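Local coordinates for protein aminotransferase (Neisseria meningitidis Z2491, PDB 3JTX) that probably transfers amino groups between amino acids and 2-oxo acids, using pyridoxal 5'-phosphate held as a Schiff base on a lysine, at residues S153-W158 / S181-D186; S125-Y130 / F146-A151. One frame throughout, in Å; residues are numbered along the deposited sequence.

Interaction 1: S153-W158 / S181-D186; sequences SFNPDW and SGSVLD
S183 turns its hydroxyl toward S153 and N155, and three waters bridge the polar groups of 153-158 and 181-186. The first donates to the carbonyl O of S153 and also bonds S183 OG at 2.9 Å; the second joins the carbonyl O of F154 to S181 OG in the same manner. The third accepts from N155 ND2, with 2.7 Å between that nitrogen and the water, and bonds S183 OG as well, so that the hydroxyl of S183 sits between two bridges. S183 holds OG anti to its backbone N (chi1 177°), which carries the hydroxyl across to the other loop. N155 ND2 comes within 3.2 Å of S183 OG, but at an angle too poor for a direct bond, and the water serves the pair instead.

Within each loop a serine folds the backbone locally. S153 OG accepts from N155 N at 3.0 Å along a nearly straight line (170°), and S181 OG accepts from S183 N; both are ST turns. Thus S181 OG braces its own loop while also bonding the water that donates to F154 O.

The apolar part is modest. CB of F154 rests on S181, 3.6 Å from its CB, and the ring lies obliquely to that same carbon; W330 meets the ring edge-to-face. Further along, the CD1 branch of L185 approaches P156 CD at 4.0 Å and passes obliquely across N155 ND2. P156 also sets CB over one face of the W158 indole, toward the rim.

D186 N-caps helix 187-200, where 181-186 runs into it. The contact joins two irregular connections beyond the C-terminal ends of parallel strands 143-148 and 169-175; in fold type I PLP enzymes, probably including this one, such large-domain loops help form the cofactor pocket.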
ATOM      1  N   SER A 153      31.814 -17.088   1.862  1.00 27.11           N
ATOM      2  CA  SER A 153      31.280 -16.022   1.004  1.00 26.86           C
ATOM      3  C   SER A 153      29.855 -15.609   1.403  1.00 26.12           C
ATOM      4  O   SER A 153      29.487 -14.434   1.285  1.00 26.07           O
ATOM      5  CB  SER A 153      31.275 -16.472  -0.457  1.00 26.97           C
ATOM      6  OG  SER A 153      30.206 -17.385  -0.709  1.00 28.31           O
ATOM      7  N   PHE A 154      29.078 -16.586   1.872  1.00 24.96           N
ATOM      8  CA  PHE A 154      27.629 -16.466   2.090  1.00 24.64           C
ATOM      9  C   PHE A 154      26.842 -16.134   0.805  1.00 24.91           C
ATOM     10  O   PHE A 154      25.711 -15.661   0.884  1.00 24.90           O
ATOM     11  CB  PHE A 154      27.301 -15.479   3.231  1.00 24.30           C
ATOM     12  CG  PHE A 154      27.997 -15.801   4.515  1.00 22.66           C
ATOM     13  CD1 PHE A 154      27.499 -16.774   5.361  1.00 21.34           C
ATOM     14  CD2 PHE A 154      29.174 -15.154   4.859  1.00 23.72           C
ATOM     15  CE1 PHE A 154      28.156 -17.101   6.536  1.00 22.36           C
ATOM     16  CE2 PHE A 154      29.841 -15.467   6.038  1.00 23.20           C
ATOM     17  CZ  PHE A 154      29.331 -16.436   6.878  1.00 23.38           C
ATOM     18  N   ASN A 155      27.423 -16.411  -0.369  1.00 25.10           N
ATOM     19  CA  ASN A 155      26.664 -16.338  -1.623  1.00 25.33           C
ATOM     20  C   ASN A 155      25.714 -17.528  -1.715  1.00 25.11           C
ATOM     21  O   ASN A 155      26.002 -18.572  -1.146  1.00 24.19           O
ATOM     22  CB  ASN A 155      27.590 -16.349  -2.840  1.00 25.84           C
ATOM     23  CG  ASN A 155      28.561 -15.178  -2.860  1.00 27.65           C
ATOM     24  OD1 ASN A 155      29.714 -15.328  -3.274  1.00 33.81           O
ATOM     25  ND2 ASN A 155      28.114 -14.024  -2.406  1.00 29.46           N
ATOM     26  N   PRO A 156      24.580 -17.377  -2.432  1.00 25.39           N
ATOM     27  CA  PRO A 156      23.606 -18.472  -2.575  1.00 25.71           C
ATOM     28  C   PRO A 156      24.144 -19.680  -3.338  1.00 26.29           C
ATOM     29  O   PRO A 156      24.818 -19.508  -4.343  1.00 26.14           O
ATOM     30  CB  PRO A 156      22.460 -17.835  -3.376  1.00 25.80           C
ATOM     31  CG  PRO A 156      22.696 -16.361  -3.335  1.00 25.86           C
ATOM     32  CD  PRO A 156      24.162 -16.173  -3.171  1.00 25.33           C
ATOM     33  N   ASP A 157      23.829 -20.883  -2.855  1.00 27.05           N
ATOM     34  CA  ASP A 157      24.215 -22.133  -3.507  1.00 27.83           C
ATOM     35  C   ASP A 157      23.086 -22.625  -4.408  1.00 28.36           C
ATOM     36  O   ASP A 157      22.209 -23.389  -3.992  1.00 28.67           O
ATOM     37  CB  ASP A 157      24.569 -23.198  -2.465  1.00 27.94           C
ATOM     38  CG  ASP A 157      25.162 -24.455  -3.083  1.00 27.99           C
ATOM     39  OD1 ASP A 157      25.186 -24.582  -4.322  1.00 27.12           O
ATOM     40  OD2 ASP A 157      25.617 -25.322  -2.318  1.00 29.85           O
ATOM     41  N   TRP A 158      23.127 -22.191  -5.659  1.00 29.39           N
ATOM     42  CA  TRP A 158      22.036 -22.457  -6.598  1.00 30.05           C
ATOM     43  C   TRP A 158      21.919 -23.925  -7.012  1.00 30.97           C
ATOM     44  O   TRP A 158      20.844 -24.354  -7.414  1.00 30.99           O
ATOM     45  CB  TRP A 158      22.185 -21.607  -7.853  1.00 29.82           C
ATOM     46  CG  TRP A 158      22.306 -20.129  -7.616  1.00 28.44           C
ATOM     47  CD1 TRP A 158      23.406 -19.366  -7.827  1.00 26.97           C
ATOM     48  CD2 TRP A 158      21.283 -19.237  -7.144  1.00 27.21           C
ATOM     49  NE1 TRP A 158      23.146 -18.054  -7.504  1.00 26.69           N
ATOM     50  CE2 TRP A 158      21.845 -17.948  -7.096  1.00 25.78           C
ATOM     51  CE3 TRP A 158      19.949 -19.403  -6.764  1.00 27.57           C
ATOM     52  CZ2 TRP A 158      21.124 -16.827  -6.674  1.00 27.57           C
ATOM     53  CZ3 TRP A 158      19.229 -18.283  -6.354  1.00 26.56           C
ATOM     54  CH2 TRP A 158      19.822 -17.016  -6.309  1.00 26.50           C
ATOM     55  N   SER A 181      23.797 -11.621   6.355  1.00 17.02           N
ATOM     56  CA  SER A 181      25.243 -11.921   6.211  1.00 16.57           C
ATOM     57  C   SER A 181      26.127 -10.723   5.843  1.00 17.16           C
ATOM     58  O   SER A 181      27.357 -10.788   6.001  1.00 17.89           O
ATOM     59  CB  SER A 181      25.465 -13.044   5.186  1.00 16.98           C
ATOM     60  OG  SER A 181      25.342 -12.568   3.851  1.00 15.22           O
ATOM     61  N   GLY A 182      25.519  -9.658   5.324  1.00 16.93           N
ATOM     62  CA  GLY A 182      26.239  -8.494   4.822  1.00 16.68           C
ATOM     63  C   GLY A 182      26.877  -8.703   3.450  1.00 17.26           C
ATOM     64  O   GLY A 182      27.490  -7.790   2.895  1.00 17.34           O
ATOM     65  N   SER A 183      26.732  -9.904   2.899  1.00 17.02           N
ATOM     66  CA  SER A 183      27.405 -10.265   1.668  1.00 17.07           C
ATOM     67  C   SER A 183      26.850  -9.483   0.491  1.00 16.36           C
ATOM     68  O   SER A 183      25.625  -9.328   0.355  1.00 15.85           O
ATOM     69  CB  SER A 183      27.230 -11.755   1.370  1.00 17.15           C
ATOM     70  OG  SER A 183      27.850 -12.075   0.112  1.00 21.25           O
ATOM     71  N   VAL A 184      27.752  -9.016  -0.365  1.00 15.63           N
ATOM     72  CA  VAL A 184      27.366  -8.354  -1.611  1.00 14.79           C
ATOM     73  C   VAL A 184      27.642  -9.329  -2.762  1.00 14.60           C
ATOM     74  O   VAL A 184      28.791  -9.748  -2.973  1.00 13.72           O
ATOM     75  CB  VAL A 184      28.137  -7.026  -1.786  1.00 15.27           C
ATOM     76  CG1 VAL A 184      27.914  -6.416  -3.172  1.00 14.94           C
ATOM     77  CG2 VAL A 184      27.714  -6.026  -0.680  1.00 14.30           C
ATOM     78  N   LEU A 185      26.598  -9.710  -3.491  1.00 13.73           N
ATOM     79  CA  LEU A 185      26.764 -10.623  -4.615  1.00 13.61           C
ATOM     80  C   LEU A 185      27.711  -9.963  -5.629  1.00 14.87           C
ATOM     81  O   LEU A 185      27.548  -8.788  -5.980  1.00 14.81           O
ATOM     82  CB  LEU A 185      25.415 -10.950  -5.260  1.00 13.56           C
ATOM     83  CG  LEU A 185      25.420 -12.126  -6.237  1.00 13.11           C
ATOM     84  CD1 LEU A 185      25.810 -13.431  -5.526  1.00 13.32           C
ATOM     85  CD2 LEU A 185      24.092 -12.256  -6.952  1.00 11.20           C
ATOM     86  N   ASP A 186      28.712 -10.706  -6.080  1.00 15.00           N
ATOM     87  CA  ASP A 186      29.743 -10.103  -6.899  1.00 15.76           C
ATOM     88  C   ASP A 186      29.533 -10.402  -8.387  1.00 14.90           C
ATOM     89  O   ASP A 186      28.514 -10.963  -8.762  1.00 13.99           O
ATOM     90  CB  ASP A 186      31.115 -10.514  -6.385  1.00 17.03           C
ATOM     91  CG  ASP A 186      31.358 -12.011  -6.432  1.00 20.66           C
ATOM     92  OD1 ASP A 186      30.527 -12.784  -6.969  1.00 25.64           O
ATOM     93  OD2 ASP A 186      32.402 -12.424  -5.887  1.00 27.09           O
TER
HETATM   94  O   HOH W   1      30.722 -12.291   0.130  1.00 37.39           O
HETATM   95  O   HOH W   2      23.868 -14.231   2.280  1.00 15.32           O
HETATM   96  O   HOH W   3      25.696 -12.970  -1.759  1.00 30.06           O

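Interaction 2: S125-Y130 / F146-A151; sequences SPNPFY and FANCPA
The phenyl rings of F129 and F146 meet obliquely, their planes 38° apart. F146 places CZ over one face of the F129 ring, toward its rim, while F146 CE1 approaches F129 CD1 at 3.6 Å. The edge of F129 faces N127 OD1 in plane, and that of F146 faces the carbonyl O of P126. F146 also runs obliquely past N127, their CB atoms touching. F129 reaches this position with CG between its backbone N and carbonyl carbon (chi1 63°).

Beside the rings, the amides of N127 and N148 run alongside each other in the same direction, their planes turned by 44°. N127 ND2 donates to N148 OD1 at 3.0 Å, tilted from the carbonyl plane; it also bonds R361 O, while N148 ND2 reaches T363 OG1. On the face that carries P126 and A147, P126 CB packs against C149 SG.

The strands pair in parallel. A147 N donates to S125 O almost straight (167°), N127 N bonds A147 O weakly, and C149 N donates to N127 O at 2.9 Å, completing the parallel bridge of N127 with N148. Strand 122-127 ends at N127, and a cis peptide bond leads into P128.

These buried amides thus have partners in both strands and in the loop around 361-363, which probably fixes their rotation and ties the strand ends to that loop.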
ATOM      1  N   SER A 125      14.562 -18.350  -2.958  1.00 16.89           N
ATOM      2  CA  SER A 125      15.023 -17.349  -1.999  1.00 16.52           C
ATOM      3  C   SER A 125      16.367 -17.741  -1.414  1.00 16.60           C
ATOM      4  O   SER A 125      16.659 -18.924  -1.290  1.00 16.13           O
ATOM      5  CB  SER A 125      14.013 -17.215  -0.841  1.00 17.34           C
ATOM      6  OG  SER A 125      14.530 -16.427   0.238  1.00 17.17           O
ATOM      7  N   PRO A 126      17.190 -16.750  -1.017  1.00 16.56           N
ATOM      8  CA  PRO A 126      18.349 -17.120  -0.216  1.00 16.49           C
ATOM      9  C   PRO A 126      17.898 -17.693   1.128  1.00 16.95           C
ATOM     10  O   PRO A 126      16.731 -17.506   1.528  1.00 16.36           O
ATOM     11  CB  PRO A 126      19.077 -15.785  -0.024  1.00 17.03           C
ATOM     12  CG  PRO A 126      17.982 -14.776  -0.106  1.00 16.55           C
ATOM     13  CD  PRO A 126      17.096 -15.290  -1.184  1.00 16.27           C
ATOM     14  N   ASN A 127      18.812 -18.400   1.793  1.00 17.18           N
ATOM     15  CA  ASN A 127      18.567 -18.967   3.121  1.00 18.03           C
ATOM     16  C   ASN A 127      19.874 -18.894   3.912  1.00 18.28           C
ATOM     17  O   ASN A 127      20.846 -19.555   3.534  1.00 17.86           O
ATOM     18  CB  ASN A 127      18.088 -20.399   2.995  1.00 17.97           C
ATOM     19  CG  ASN A 127      17.482 -20.946   4.275  1.00 19.22           C
ATOM     20  OD1 ASN A 127      16.891 -20.214   5.079  1.00 18.38           O
ATOM     21  ND2 ASN A 127      17.586 -22.277   4.447  1.00 20.24           N
ATOM     22  N   PRO A 128      19.919 -18.072   4.992  1.00 18.37           N
ATOM     23  CA  PRO A 128      18.848 -17.289   5.630  1.00 18.86           C
ATOM     24  C   PRO A 128      18.128 -16.294   4.716  1.00 19.47           C
ATOM     25  O   PRO A 128      18.724 -15.771   3.755  1.00 19.13           O
ATOM     26  CB  PRO A 128      19.573 -16.543   6.766  1.00 18.57           C
ATOM     27  CG  PRO A 128      20.770 -17.331   7.045  1.00 18.77           C
ATOM     28  CD  PRO A 128      21.197 -17.893   5.700  1.00 18.59           C
ATOM     29  N   PHE A 129      16.855 -16.036   5.031  1.00 20.03           N
ATOM     30  CA  PHE A 129      15.979 -15.236   4.172  1.00 20.78           C
ATOM     31  C   PHE A 129      15.380 -14.040   4.910  1.00 20.96           C
ATOM     32  O   PHE A 129      15.439 -13.949   6.132  1.00 21.00           O
ATOM     33  CB  PHE A 129      14.863 -16.120   3.578  1.00 20.81           C
ATOM     34  CG  PHE A 129      13.921 -16.715   4.595  1.00 22.73           C
ATOM     35  CD1 PHE A 129      14.229 -17.909   5.240  1.00 24.54           C
ATOM     36  CD2 PHE A 129      12.708 -16.102   4.883  1.00 24.30           C
ATOM     37  CE1 PHE A 129      13.369 -18.458   6.175  1.00 25.31           C
ATOM     38  CE2 PHE A 129      11.830 -16.655   5.806  1.00 25.82           C
ATOM     39  CZ  PHE A 129      12.166 -17.833   6.461  1.00 26.06           C
ATOM     40  N   TYR A 130      14.816 -13.116   4.140  1.00 21.69           N
ATOM     41  CA  TYR A 130      14.029 -12.010   4.679  1.00 21.43           C
ATOM     42  C   TYR A 130      12.573 -12.421   4.625  1.00 21.54           C
ATOM     43  O   TYR A 130      12.081 -12.874   3.585  1.00 21.15           O
ATOM     44  CB  TYR A 130      14.268 -10.731   3.864  1.00 21.45           C
ATOM     45  CG  TYR A 130      13.514  -9.490   4.303  1.00 21.13           C
ATOM     46  CD1 TYR A 130      13.665  -8.959   5.580  1.00 22.67           C
ATOM     47  CD2 TYR A 130      12.699  -8.802   3.406  1.00 23.26           C
ATOM     48  CE1 TYR A 130      12.997  -7.774   5.955  1.00 24.18           C
ATOM     49  CE2 TYR A 130      12.023  -7.621   3.775  1.00 22.63           C
ATOM     50  CZ  TYR A 130      12.168  -7.119   5.041  1.00 25.35           C
ATOM     51  OH  TYR A 130      11.480  -5.955   5.386  1.00 24.95           O
ATOM     52  N   PHE A 146      14.722 -22.827  -1.312  1.00 19.99           N
ATOM     53  CA  PHE A 146      15.814 -22.126  -0.640  1.00 20.68           C
ATOM     54  C   PHE A 146      17.189 -22.483  -1.188  1.00 20.87           C
ATOM     55  O   PHE A 146      17.536 -23.654  -1.296  1.00 22.01           O
ATOM     56  CB  PHE A 146      15.731 -22.390   0.875  1.00 20.59           C
ATOM     57  CG  PHE A 146      14.519 -21.770   1.521  1.00 20.56           C
ATOM     58  CD1 PHE A 146      14.451 -20.398   1.720  1.00 19.89           C
ATOM     59  CD2 PHE A 146      13.451 -22.552   1.927  1.00 20.14           C
ATOM     60  CE1 PHE A 146      13.331 -19.817   2.299  1.00 21.31           C
ATOM     61  CE2 PHE A 146      12.332 -21.982   2.502  1.00 21.00           C
ATOM     62  CZ  PHE A 146      12.272 -20.614   2.707  1.00 20.79           C
ATOM     63  N   ALA A 147      17.948 -21.454  -1.574  1.00 21.03           N
ATOM     64  CA  ALA A 147      19.354 -21.580  -1.944  1.00 20.67           C
ATOM     65  C   ALA A 147      20.192 -21.154  -0.733  1.00 21.05           C
ATOM     66  O   ALA A 147      20.248 -19.963  -0.404  1.00 20.16           O
ATOM     67  CB  ALA A 147      19.680 -20.711  -3.154  1.00 20.73           C
ATOM     68  N   ASN A 148      20.826 -22.123  -0.071  1.00 21.76           N
ATOM     69  CA  ASN A 148      21.578 -21.872   1.165  1.00 22.50           C
ATOM     70  C   ASN A 148      22.814 -21.026   0.941  1.00 22.49           C
ATOM     71  O   ASN A 148      23.452 -21.110  -0.117  1.00 21.78           O
ATOM     72  CB  ASN A 148      21.988 -23.179   1.854  1.00 23.29           C
ATOM     73  CG  ASN A 148      20.820 -23.908   2.473  1.00 24.73           C
ATOM     74  OD1 ASN A 148      19.711 -23.378   2.604  1.00 25.00           O
ATOM     75  ND2 ASN A 148      21.055 -25.159   2.834  1.00 29.18           N
ATOM     76  N   CYS A 149      23.138 -20.221   1.953  1.00 22.57           N
ATOM     77  CA  CYS A 149      24.248 -19.270   1.910  1.00 23.15           C
ATOM     78  C   CYS A 149      25.294 -19.595   2.989  1.00 23.85           C
ATOM     79  O   CYS A 149      25.285 -19.003   4.069  1.00 23.62           O
ATOM     80  CB  CYS A 149      23.694 -17.867   2.123  1.00 23.40           C
ATOM     81  SG  CYS A 149      22.515 -17.397   0.857  1.00 23.18           S
ATOM     82  N   PRO A 150      26.176 -20.575   2.712  1.00 24.39           N
ATOM     83  CA  PRO A 150      27.183 -20.998   3.689  1.00 24.53           C
ATOM     84  C   PRO A 150      28.436 -20.141   3.666  1.00 24.77           C
ATOM     85  O   PRO A 150      28.734 -19.509   2.653  1.00 24.62           O
ATOM     86  CB  PRO A 150      27.523 -22.421   3.223  1.00 24.64           C
ATOM     87  CG  PRO A 150      27.402 -22.337   1.733  1.00 24.67           C
ATOM     88  CD  PRO A 150      26.189 -21.441   1.513  1.00 24.66           C
ATOM     89  N   ALA A 151      29.169 -20.150   4.779  1.00 25.46           N
ATOM     90  CA  ALA A 151      30.480 -19.505   4.892  1.00 25.74           C
ATOM     91  C   ALA A 151      31.453 -20.098   3.874  1.00 26.25           C
ATOM     92  O   ALA A 151      31.256 -21.225   3.434  1.00 26.33           O
ATOM     93  CB  ALA A 151      31.036 -19.698   6.315  1.00 25.38           C
TER

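How the interactions relate
Along the chain interaction 2 is complete at residue 151, and interaction 1 begins at residue 153; their centres lie about 8 Å apart. Interaction 2 belongs to the beta-alpha-beta unit of strand 122-127, helix 131-139 and strand 143-148, at one margin of the seven-stranded mixed sheet. The two contacts touch directly: D157 N probably bonds N148 O at 2.8 Å, and P156 packs on C149. Across the sheet the parallel strands run 169-175, 122-127, 143-148, so the connection after the outer strand 143-148 meets the one after 169-175. This probably helps organise the loops at the C-terminal edge of the sheet, where fold type I enzymes place their cofactor.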